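Local coordinates for putative lipoprotein YcdA (Bacillus subtilis subsp. subtilis str. 168, PDB 4R4G) that is of unknown function but is probably a lipoprotein anchored at the cell membrane, with an Ig-like N-terminal domain joined to an alpha+beta C-terminal domain, at residues Asp165-Asn173 with Asp303-Met311; Ile208-Asn219 with Tyr279-Pro288. One frame throughout, in Å; residues are numbered along the deposited sequence.

Both contacts lie in the C-terminal domain, of the DUF5105 family, and their centres are 27 Å apart; the nearest atoms of the two are about 10 Å from each other, so they do not touch. Along the chain the order is 165-173, 208-219, 279-288, 303-311, which places contact 2 wholly between the two segments of contact 1. Contact 1 sets the short helix 165-170 on the edge of the mixed sheet at strand 307-308. Contact 2 pairs helix 203-219 with the end of helix 268-283, and that chain then leads into strand 293-301, the sheet neighbour of 307-308. The same domain is thus tied together at two separate places.

Contact 1 of 2, residues Asp165-Asn173 with Asp303-Met311; sequences DFEKITGAN and DIDQWQLDM
Q306 reaches from just before strand 307-308 to the C-terminal end of helix 165-170, where its NE2 donates to the carbonyl O of K168 at 2.9 Å. The bond is nearly straight, 167° at the hydrogen, and K168 O lies close to the amide plane of Q306, although the donor itself stands well above the carbonyl plane of K168. CG lies beside the backbone N (chi1 -69°) and the chain runs extended beyond it, which lays the amide against the last turn. The other end of that amide, OE1, approaches G171 CA at 3.4 Å and is held by N302, so both ends of the group have polar partners and its rotation is fixed. G171, just after the helix, has a positive phi (92°) that by itself favours glycine; the missing side chain also leaves room for OE1.

The tightly packed part is Q306 with T170, a buried residue that also packs on Y153 of helix 145-157. CA-H...O contacts run both ways, from T170 CA to W307 O and from Q306 CA to I169 O, and W307 N gives I169 O a weak hydrogen bond. OG1 of T170 turns back to F166 O at 2.6 Å and also accepts from A172 N, an ST turn. The solvent side is looser: exposed Q308 lays CG against T170 O, while its NE2 comes no closer than 4.2 Å to A172 CB. Helix-end carbonyls thus meet donors and CA-H groups from the sheet edge, a mainly polar junction in which one glutamine amide supplies the stronger cross-link.

Contact 2 of 2, residues Ile208-Asn219 with Tyr279-Pro288; sequences IVNGIKEGLSKN and YPEEFKKLGP
F283 pushes its ring into helix 203-219 as a knob among G211, I212, G215 and L216. Its CG is anti to the backbone N (chi1 -173°), which swings the ring across to I212; CG1 of that isoleucine stands over the centre of one face, 4.0 Å from the centroid and 6° off the normal, a CH-pi contact. L216 CD2 meets the same ring at its edge, in plane, 4.0 Å from CZ. Y279, one turn earlier, has the same kind of first torsion, bringing CE1 within 4.0 Å of I212 CD1, while I208 CG1 packs on CD of P280.

Helices 208-219 and 279-283 run almost parallel, 5° between axes 8.3 Å apart, a glycine-faced pair within the C-terminal domain, whose family is probably related to NTF2. G211 and G215 face P280 and K284, with CA atoms 4.5 Å apart in both pairs, so the glycines let the backbones come close. On the more polar flank, K284 extends beyond CG over G211. Its NZ makes a long salt bridge to E214 OE1, at 3.7 Å, and a shorter one to E281; E214, bent at chi2, also pairs with K218. A type I turn from F283 to L286 follows. There N219 ND2 lies near L286 O at an angle too poor for a hydrogen bond, and P288 packs beside N219 O.

Contact 1 of 2, residues Asp165-Asn173 with Asp303-Met311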
loop_
_atom_site.group_PDB
_atom_site.type_symbol
_atom_site.label_atom_id
_atom_site.label_comp_id
_atom_site.label_asym_id
_atom_site.label_seq_id
_atom_site.Cartn_x
_atom_site.Cartn_y
_atom_site.Cartn_z
ATOM N N ASP A 165 -13.441 5.043 -11.121
ATOM C CA ASP A 165 -13.053 3.903 -10.327
ATOM C C ASP A 165 -13.141 4.169 -8.820
ATOM O O ASP A 165 -13.286 3.206 -8.069
ATOM C CB ASP A 165 -11.619 3.499 -10.693
ATOM C CG ASP A 165 -11.483 2.602 -11.911
ATOM O OD1 ASP A 165 -12.524 2.307 -12.561
ATOM O OD2 ASP A 165 -10.341 2.185 -12.213
ATOM N N PHE A 166 -13.040 5.447 -8.378
ATOM C CA PHE A 166 -13.000 5.843 -6.964
ATOM C C PHE A 166 -14.023 5.126 -6.076
ATOM O O PHE A 166 -13.626 4.485 -5.103
ATOM C CB PHE A 166 -13.132 7.366 -6.767
ATOM C CG PHE A 166 -12.932 7.779 -5.325
ATOM C CD1 PHE A 166 -11.665 7.765 -4.748
ATOM C CD2 PHE A 166 -14.017 8.094 -4.518
ATOM C CE1 PHE A 166 -11.487 8.106 -3.407
ATOM C CE2 PHE A 166 -13.835 8.422 -3.177
ATOM C CZ PHE A 166 -12.570 8.454 -2.639
ATOM N N GLU A 167 -15.312 5.260 -6.374
ATOM C CA GLU A 167 -16.350 4.631 -5.568
ATOM C C GLU A 167 -16.157 3.104 -5.546
ATOM O O GLU A 167 -16.093 2.529 -4.459
ATOM C CB GLU A 167 -17.738 5.016 -6.082
ATOM C CG GLU A 167 -17.901 6.519 -6.285
ATOM C CD GLU A 167 -19.003 7.208 -5.502
ATOM O OE1 GLU A 167 -19.888 6.513 -4.949
ATOM O OE2 GLU A 167 -18.996 8.460 -5.466
ATOM N N LYS A 168 -15.959 2.475 -6.730
ATOM C CA LYS A 168 -15.764 1.022 -6.884
ATOM C C LYS A 168 -14.591 0.501 -6.057
ATOM O O LYS A 168 -14.719 -0.505 -5.359
ATOM C CB LYS A 168 -15.536 0.628 -8.370
ATOM C CG LYS A 168 -16.607 1.101 -9.368
ATOM C CD LYS A 168 -16.062 1.202 -10.811
ATOM C CE LYS A 168 -17.009 1.911 -11.760
ATOM N NZ LYS A 168 -16.344 2.268 -13.041
ATOM N N ILE A 169 -13.455 1.193 -6.147
ATOM C CA ILE A 169 -12.189 0.839 -5.522
ATOM C C ILE A 169 -12.182 1.103 -3.998
ATOM O O ILE A 169 -11.671 0.267 -3.267
ATOM C CB ILE A 169 -11.070 1.624 -6.287
ATOM C CG1 ILE A 169 -10.624 0.843 -7.539
ATOM C CG2 ILE A 169 -9.875 2.040 -5.434
ATOM C CD1 ILE A 169 -9.562 1.603 -8.451
ATOM N N THR A 170 -12.718 2.239 -3.530
ATOM C CA THR A 170 -12.636 2.642 -2.116
ATOM C C THR A 170 -13.876 2.365 -1.246
ATOM O O THR A 170 -13.725 2.152 -0.045
ATOM C CB THR A 170 -12.361 4.148 -2.017
ATOM O OG1 THR A 170 -13.487 4.819 -2.561
ATOM C CG2 THR A 170 -11.122 4.579 -2.774
ATOM N N GLY A 171 -15.067 2.474 -1.815
ATOM C CA GLY A 171 -16.305 2.323 -1.060
ATOM C C GLY A 171 -16.856 3.632 -0.516
ATOM O O GLY A 171 -18.012 3.679 -0.103
ATOM N N ALA A 172 -16.034 4.709 -0.505
ATOM C CA ALA A 172 -16.397 6.062 -0.050
ATOM C C ALA A 172 -17.076 6.808 -1.179
ATOM O O ALA A 172 -16.924 6.392 -2.323
ATOM C CB ALA A 172 -15.141 6.813 0.392
ATOM N N ASN A 173 -17.819 7.896 -0.898
ATOM C CA ASN A 173 -18.405 8.651 -2.001
ATOM C C ASN A 173 -17.593 9.923 -2.176
ATOM O O ASN A 173 -17.363 10.648 -1.201
ATOM C CB ASN A 173 -19.906 8.882 -1.846
ATOM C CG ASN A 173 -20.338 10.111 -1.113
ATOM O OD1 ASN A 173 -20.547 11.175 -1.716
ATOM N ND2 ASN A 173 -20.579 9.947 0.180
ATOM N N ASP A 303 -15.388 -5.717 3.559
ATOM C CA ASP A 303 -15.807 -7.082 3.202
ATOM C C ASP A 303 -15.704 -7.321 1.691
ATOM O O ASP A 303 -15.242 -8.384 1.272
ATOM C CB ASP A 303 -17.254 -7.377 3.666
ATOM C CG ASP A 303 -17.632 -6.830 5.029
ATOM O OD1 ASP A 303 -17.889 -5.589 5.130
ATOM O OD2 ASP A 303 -17.713 -7.636 5.986
ATOM N N ILE A 304 -16.143 -6.324 0.888
ATOM C CA ILE A 304 -16.200 -6.313 -0.580
ATOM C C ILE A 304 -14.814 -5.912 -1.198
ATOM O O ILE A 304 -14.735 -5.616 -2.391
ATOM C CB ILE A 304 -17.402 -5.382 -0.980
ATOM C CG1 ILE A 304 -18.773 -6.104 -0.802
ATOM C CG2 ILE A 304 -17.294 -4.654 -2.334
ATOM C CD1 ILE A 304 -19.064 -7.417 -1.661
ATOM N N ASP A 305 -13.722 -6.035 -0.401
ATOM C CA ASP A 305 -12.315 -5.761 -0.741
ATOM C C ASP A 305 -12.144 -4.377 -1.404
ATOM O O ASP A 305 -11.853 -4.236 -2.601
ATOM C CB ASP A 305 -11.685 -6.894 -1.572
ATOM C CG ASP A 305 -11.187 -8.064 -0.731
ATOM O OD1 ASP A 305 -11.891 -8.453 0.241
ATOM O OD2 ASP A 305 -10.102 -8.600 -1.044
ATOM N N GLN A 306 -12.380 -3.359 -0.579
ATOM C CA GLN A 306 -12.267 -1.951 -0.898
ATOM C C GLN A 306 -11.369 -1.328 0.131
ATOM O O GLN A 306 -11.541 -1.579 1.322
ATOM C CB GLN A 306 -13.637 -1.290 -0.903
ATOM C CG GLN A 306 -14.522 -1.720 -2.045
ATOM C CD GLN A 306 -15.879 -1.101 -1.910
ATOM O OE1 GLN A 306 -16.460 -1.039 -0.826
ATOM N NE2 GLN A 306 -16.417 -0.605 -3.008
ATOM N N TRP A 307 -10.388 -0.555 -0.307
ATOM C CA TRP A 307 -9.455 0.047 0.624
ATOM C C TRP A 307 -9.791 1.510 0.888
ATOM O O TRP A 307 -10.167 2.248 -0.023
ATOM C CB TRP A 307 -8.033 -0.121 0.118
ATOM C CG TRP A 307 -7.600 -1.553 0.093
ATOM C CD1 TRP A 307 -7.760 -2.442 -0.931
ATOM C CD2 TRP A 307 -6.986 -2.275 1.161
ATOM N NE1 TRP A 307 -7.246 -3.667 -0.577
ATOM C CE2 TRP A 307 -6.764 -3.595 0.705
ATOM C CE3 TRP A 307 -6.592 -1.936 2.468
ATOM C CZ2 TRP A 307 -6.123 -4.559 1.489
ATOM C CZ3 TRP A 307 -5.980 -2.900 3.255
ATOM C CH2 TRP A 307 -5.735 -4.187 2.762
ATOM N N GLN A 308 -9.687 1.905 2.164
ATOM C CA GLN A 308 -10.031 3.233 2.640
ATOM C C GLN A 308 -8.914 3.901 3.430
ATOM O O GLN A 308 -8.142 3.241 4.128
ATOM C CB GLN A 308 -11.280 3.155 3.526
ATOM C CG GLN A 308 -12.590 3.352 2.784
ATOM C CD GLN A 308 -13.770 3.326 3.720
ATOM O OE1 GLN A 308 -14.078 2.299 4.350
ATOM N NE2 GLN A 308 -14.467 4.449 3.816
ATOM N N LEU A 309 -8.862 5.238 3.317
ATOM C CA LEU A 309 -7.950 6.129 4.038
ATOM C C LEU A 309 -8.765 6.928 5.069
ATOM O O LEU A 309 -9.750 7.571 4.692
ATOM C CB LEU A 309 -7.208 7.077 3.068
ATOM C CG LEU A 309 -6.265 8.083 3.703
ATOM C CD1 LEU A 309 -5.192 7.405 4.506
ATOM C CD2 LEU A 309 -5.650 8.988 2.678
ATOM N N ASP A 310 -8.381 6.849 6.364
ATOM C CA ASP A 310 -9.045 7.610 7.425
ATOM C C ASP A 310 -8.496 9.026 7.353
ATOM O O ASP A 310 -7.305 9.234 7.581
ATOM C CB ASP A 310 -8.850 6.965 8.828
ATOM C CG ASP A 310 -9.672 7.562 9.981
ATOM O OD1 ASP A 310 -10.271 8.665 9.796
ATOM O OD2 ASP A 310 -9.711 6.935 11.068
HETATM N N MSE A 311 -9.350 9.982 6.978
HETATM C CA MSE A 311 -8.951 11.382 6.813
HETATM C C MSE A 311 -8.552 12.057 8.146
HETATM O O MSE A 311 -7.789 13.031 8.144
HETATM C CB MSE A 311 -10.057 12.180 6.107
HETATM C CG MSE A 311 -10.299 11.745 4.643
HETATM SE SE MSE A 311 -8.694 11.496 3.508
HETATM C CE MSE A 311 -7.889 13.312 3.690
#

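Contact 2 of 2, residues Ile208-Asn219 with Tyr279-Pro288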
loop_
_atom_site.group_PDB
_atom_site.type_symbol
_atom_site.label_atom_id
_atom_site.label_comp_id
_atom_site.label_asym_id
_atom_site.label_seq_id
_atom_site.Cartn_x
_atom_site.Cartn_y
_atom_site.Cartn_z
ATOM N N ILE A 208 -8.622 29.448 -4.935
ATOM C CA ILE A 208 -7.356 29.068 -4.305
ATOM C C ILE A 208 -7.263 27.521 -4.269
ATOM O O ILE A 208 -6.267 26.960 -4.726
ATOM C CB ILE A 208 -7.203 29.744 -2.899
ATOM C CG1 ILE A 208 -6.644 31.179 -3.057
ATOM C CG2 ILE A 208 -6.312 28.911 -1.942
ATOM C CD1 ILE A 208 -6.746 32.081 -1.847
ATOM N N VAL A 209 -8.307 26.852 -3.782
ATOM C CA VAL A 209 -8.386 25.394 -3.692
ATOM C C VAL A 209 -8.289 24.775 -5.074
ATOM O O VAL A 209 -7.451 23.897 -5.288
ATOM C CB VAL A 209 -9.684 24.962 -2.989
ATOM C CG1 VAL A 209 -9.810 23.447 -2.938
ATOM C CG2 VAL A 209 -9.757 25.556 -1.592
ATOM N N ASN A 210 -9.114 25.262 -6.019
ATOM C CA ASN A 210 -9.138 24.752 -7.382
ATOM C C ASN A 210 -7.808 25.004 -8.117
ATOM O O ASN A 210 -7.379 24.147 -8.899
ATOM C CB ASN A 210 -10.322 25.315 -8.145
ATOM C CG ASN A 210 -11.664 24.858 -7.600
ATOM O OD1 ASN A 210 -11.795 23.803 -6.943
ATOM N ND2 ASN A 210 -12.698 25.649 -7.868
ATOM N N GLY A 211 -7.146 26.119 -7.810
ATOM C CA GLY A 211 -5.840 26.457 -8.368
ATOM C C GLY A 211 -4.733 25.570 -7.831
ATOM O O GLY A 211 -3.947 25.032 -8.616
ATOM N N ILE A 212 -4.663 25.398 -6.489
ATOM C CA ILE A 212 -3.683 24.514 -5.824
ATOM C C ILE A 212 -3.811 23.103 -6.403
ATOM O O ILE A 212 -2.808 22.534 -6.818
ATOM C CB ILE A 212 -3.827 24.510 -4.273
ATOM C CG1 ILE A 212 -3.278 25.809 -3.665
ATOM C CG2 ILE A 212 -3.134 23.317 -3.657
ATOM C CD1 ILE A 212 -3.799 26.091 -2.284
ATOM N N LYS A 213 -5.040 22.572 -6.488
ATOM C CA LYS A 213 -5.320 21.249 -7.064
ATOM C C LYS A 213 -4.878 21.133 -8.526
ATOM O O LYS A 213 -4.352 20.095 -8.909
ATOM C CB LYS A 213 -6.810 20.891 -6.954
ATOM C CG LYS A 213 -7.271 20.605 -5.537
ATOM C CD LYS A 213 -8.600 19.922 -5.537
ATOM C CE LYS A 213 -9.169 19.902 -4.148
ATOM N NZ LYS A 213 -10.247 18.883 -4.028
ATOM N N GLU A 214 -5.061 22.180 -9.330
ATOM C CA GLU A 214 -4.654 22.117 -10.731
ATOM C C GLU A 214 -3.134 22.083 -10.817
ATOM O O GLU A 214 -2.593 21.307 -11.608
ATOM C CB GLU A 214 -5.245 23.256 -11.562
ATOM C CG GLU A 214 -5.416 22.853 -13.022
ATOM C CD GLU A 214 -5.032 23.911 -14.045
ATOM O OE1 GLU A 214 -5.708 24.969 -14.109
ATOM O OE2 GLU A 214 -4.070 23.661 -14.809
ATOM N N GLY A 215 -2.476 22.855 -9.943
ATOM C CA GLY A 215 -1.023 22.908 -9.835
ATOM C C GLY A 215 -0.441 21.569 -9.431
ATOM O O GLY A 215 0.478 21.071 -10.085
ATOM N N LEU A 216 -1.003 20.945 -8.379
ATOM C CA LEU A 216 -0.532 19.654 -7.896
ATOM C C LEU A 216 -0.757 18.568 -8.922
ATOM O O LEU A 216 0.125 17.739 -9.099
ATOM C CB LEU A 216 -1.173 19.268 -6.557
ATOM C CG LEU A 216 -0.943 20.213 -5.359
ATOM C CD1 LEU A 216 -1.660 19.704 -4.130
ATOM C CD2 LEU A 216 0.530 20.372 -5.021
ATOM N N SER A 217 -1.885 18.591 -9.644
ATOM C CA SER A 217 -2.206 17.575 -10.660
ATOM C C SER A 217 -1.153 17.497 -11.751
ATOM O O SER A 217 -0.910 16.419 -12.283
ATOM C CB SER A 217 -3.577 17.833 -11.290
ATOM O OG SER A 217 -3.522 18.804 -12.322
ATOM N N LYS A 218 -0.523 18.629 -12.062
ATOM C CA LYS A 218 0.460 18.777 -13.135
ATOM C C LYS A 218 1.924 18.821 -12.663
ATOM O O LYS A 218 2.781 18.227 -13.303
ATOM C CB LYS A 218 0.159 20.071 -13.911
ATOM C CG LYS A 218 -1.028 19.941 -14.856
ATOM C CD LYS A 218 -1.679 21.280 -15.208
ATOM C CE LYS A 218 -1.070 22.004 -16.395
ATOM N NZ LYS A 218 -1.689 23.349 -16.591
ATOM N N ASN A 219 2.215 19.571 -11.599
ATOM C CA ASN A 219 3.577 19.845 -11.148
ATOM C C ASN A 219 3.994 19.070 -9.891
ATOM O O ASN A 219 4.981 19.428 -9.251
ATOM C CB ASN A 219 3.735 21.355 -10.920
ATOM C CG ASN A 219 3.095 22.201 -12.002
ATOM O OD1 ASN A 219 3.144 21.855 -13.197
ATOM N ND2 ASN A 219 2.451 23.315 -11.595
ATOM N N TYR A 279 -2.866 34.473 -6.119
ATOM C CA TYR A 279 -2.403 33.234 -5.465
ATOM C C TYR A 279 -2.602 32.002 -6.388
ATOM O O TYR A 279 -1.597 31.358 -6.705
ATOM C CB TYR A 279 -3.083 33.009 -4.089
ATOM C CG TYR A 279 -2.461 31.896 -3.268
ATOM C CD1 TYR A 279 -2.549 30.565 -3.674
ATOM C CD2 TYR A 279 -1.810 32.166 -2.072
ATOM C CE1 TYR A 279 -1.950 29.539 -2.937
ATOM C CE2 TYR A 279 -1.201 31.148 -1.330
ATOM C CZ TYR A 279 -1.297 29.833 -1.752
ATOM O OH TYR A 279 -0.708 28.830 -1.017
ATOM N N PRO A 280 -3.842 31.690 -6.872
ATOM C CA PRO A 280 -4.010 30.529 -7.767
ATOM C C PRO A 280 -3.139 30.562 -9.027
ATOM O O PRO A 280 -2.537 29.554 -9.403
ATOM C CB PRO A 280 -5.492 30.610 -8.172
ATOM C CG PRO A 280 -6.149 31.388 -7.106
ATOM C CD PRO A 280 -5.144 32.350 -6.607
ATOM N N GLU A 281 -3.069 31.722 -9.670
ATOM C CA GLU A 281 -2.376 31.892 -10.940
ATOM C C GLU A 281 -0.867 31.798 -10.765
ATOM O O GLU A 281 -0.193 31.250 -11.645
ATOM C CB GLU A 281 -2.821 33.203 -11.618
ATOM C CG GLU A 281 -4.349 33.350 -11.786
ATOM C CD GLU A 281 -5.205 32.118 -12.095
ATOM O OE1 GLU A 281 -4.957 31.450 -13.126
ATOM O OE2 GLU A 281 -6.139 31.829 -11.307
ATOM N N GLU A 282 -0.359 32.221 -9.596
ATOM C CA GLU A 282 1.064 32.150 -9.271
ATOM C C GLU A 282 1.455 30.749 -8.809
ATOM O O GLU A 282 2.543 30.291 -9.158
ATOM C CB GLU A 282 1.453 33.200 -8.223
ATOM C CG GLU A 282 1.484 34.616 -8.761
ATOM C CD GLU A 282 2.336 34.871 -9.995
ATOM O OE1 GLU A 282 3.521 34.459 -10.027
ATOM O OE2 GLU A 282 1.813 35.535 -10.919
ATOM N N PHE A 283 0.581 30.062 -8.041
ATOM C CA PHE A 283 0.821 28.678 -7.605
ATOM C C PHE A 283 0.949 27.754 -8.824
ATOM O O PHE A 283 1.854 26.937 -8.878
ATOM C CB PHE A 283 -0.311 28.181 -6.684
ATOM C CG PHE A 283 -0.024 26.831 -6.068
ATOM C CD1 PHE A 283 -0.291 25.655 -6.766
ATOM C CD2 PHE A 283 0.558 26.733 -4.809
ATOM C CE1 PHE A 283 0.013 24.412 -6.216
ATOM C CE2 PHE A 283 0.843 25.482 -4.251
ATOM C CZ PHE A 283 0.561 24.330 -4.956
ATOM N N LYS A 284 0.036 27.886 -9.792
ATOM C CA LYS A 284 0.003 27.146 -11.054
ATOM C C LYS A 284 1.304 27.334 -11.866
ATOM O O LYS A 284 1.562 26.540 -12.763
ATOM C CB LYS A 284 -1.195 27.610 -11.911
ATOM C CG LYS A 284 -2.564 26.995 -11.578
ATOM C CD LYS A 284 -3.646 27.748 -12.398
ATOM C CE LYS A 284 -5.070 27.490 -11.975
ATOM N NZ LYS A 284 -6.019 28.369 -12.704
ATOM N N LYS A 285 2.106 28.375 -11.568
ATOM C CA LYS A 285 3.379 28.684 -12.232
ATOM C C LYS A 285 4.575 27.931 -11.623
ATOM O O LYS A 285 5.655 27.948 -12.217
ATOM C CB LYS A 285 3.681 30.169 -12.120
ATOM C CG LYS A 285 2.832 31.083 -12.970
ATOM C CD LYS A 285 3.480 32.444 -12.970
ATOM C CE LYS A 285 2.519 33.501 -13.374
ATOM N NZ LYS A 285 3.132 34.836 -13.233
ATOM N N LEU A 286 4.415 27.341 -10.411
ATOM C CA LEU A 286 5.509 26.690 -9.704
ATOM C C LEU A 286 5.789 25.291 -10.226
ATOM O O LEU A 286 4.865 24.568 -10.596
ATOM C CB LEU A 286 5.231 26.594 -8.203
ATOM C CG LEU A 286 4.704 27.765 -7.429
ATOM C CD1 LEU A 286 4.051 27.267 -6.146
ATOM C CD2 LEU A 286 5.782 28.767 -7.109
ATOM N N GLY A 287 7.045 24.881 -10.151
ATOM C CA GLY A 287 7.452 23.541 -10.562
ATOM C C GLY A 287 7.745 22.593 -9.419
ATOM O O GLY A 287 7.753 23.005 -8.257
ATOM N N PRO A 288 8.010 21.309 -9.706
ATOM C CA PRO A 288 8.334 20.381 -8.620
ATOM C C PRO A 288 9.665 20.691 -7.946
ATOM O O PRO A 288 10.553 21.324 -8.543
ATOM C CB PRO A 288 8.393 19.016 -9.307
ATOM C CG PRO A 288 7.891 19.210 -10.668
ATOM C CD PRO A 288 8.083 20.633 -11.010
#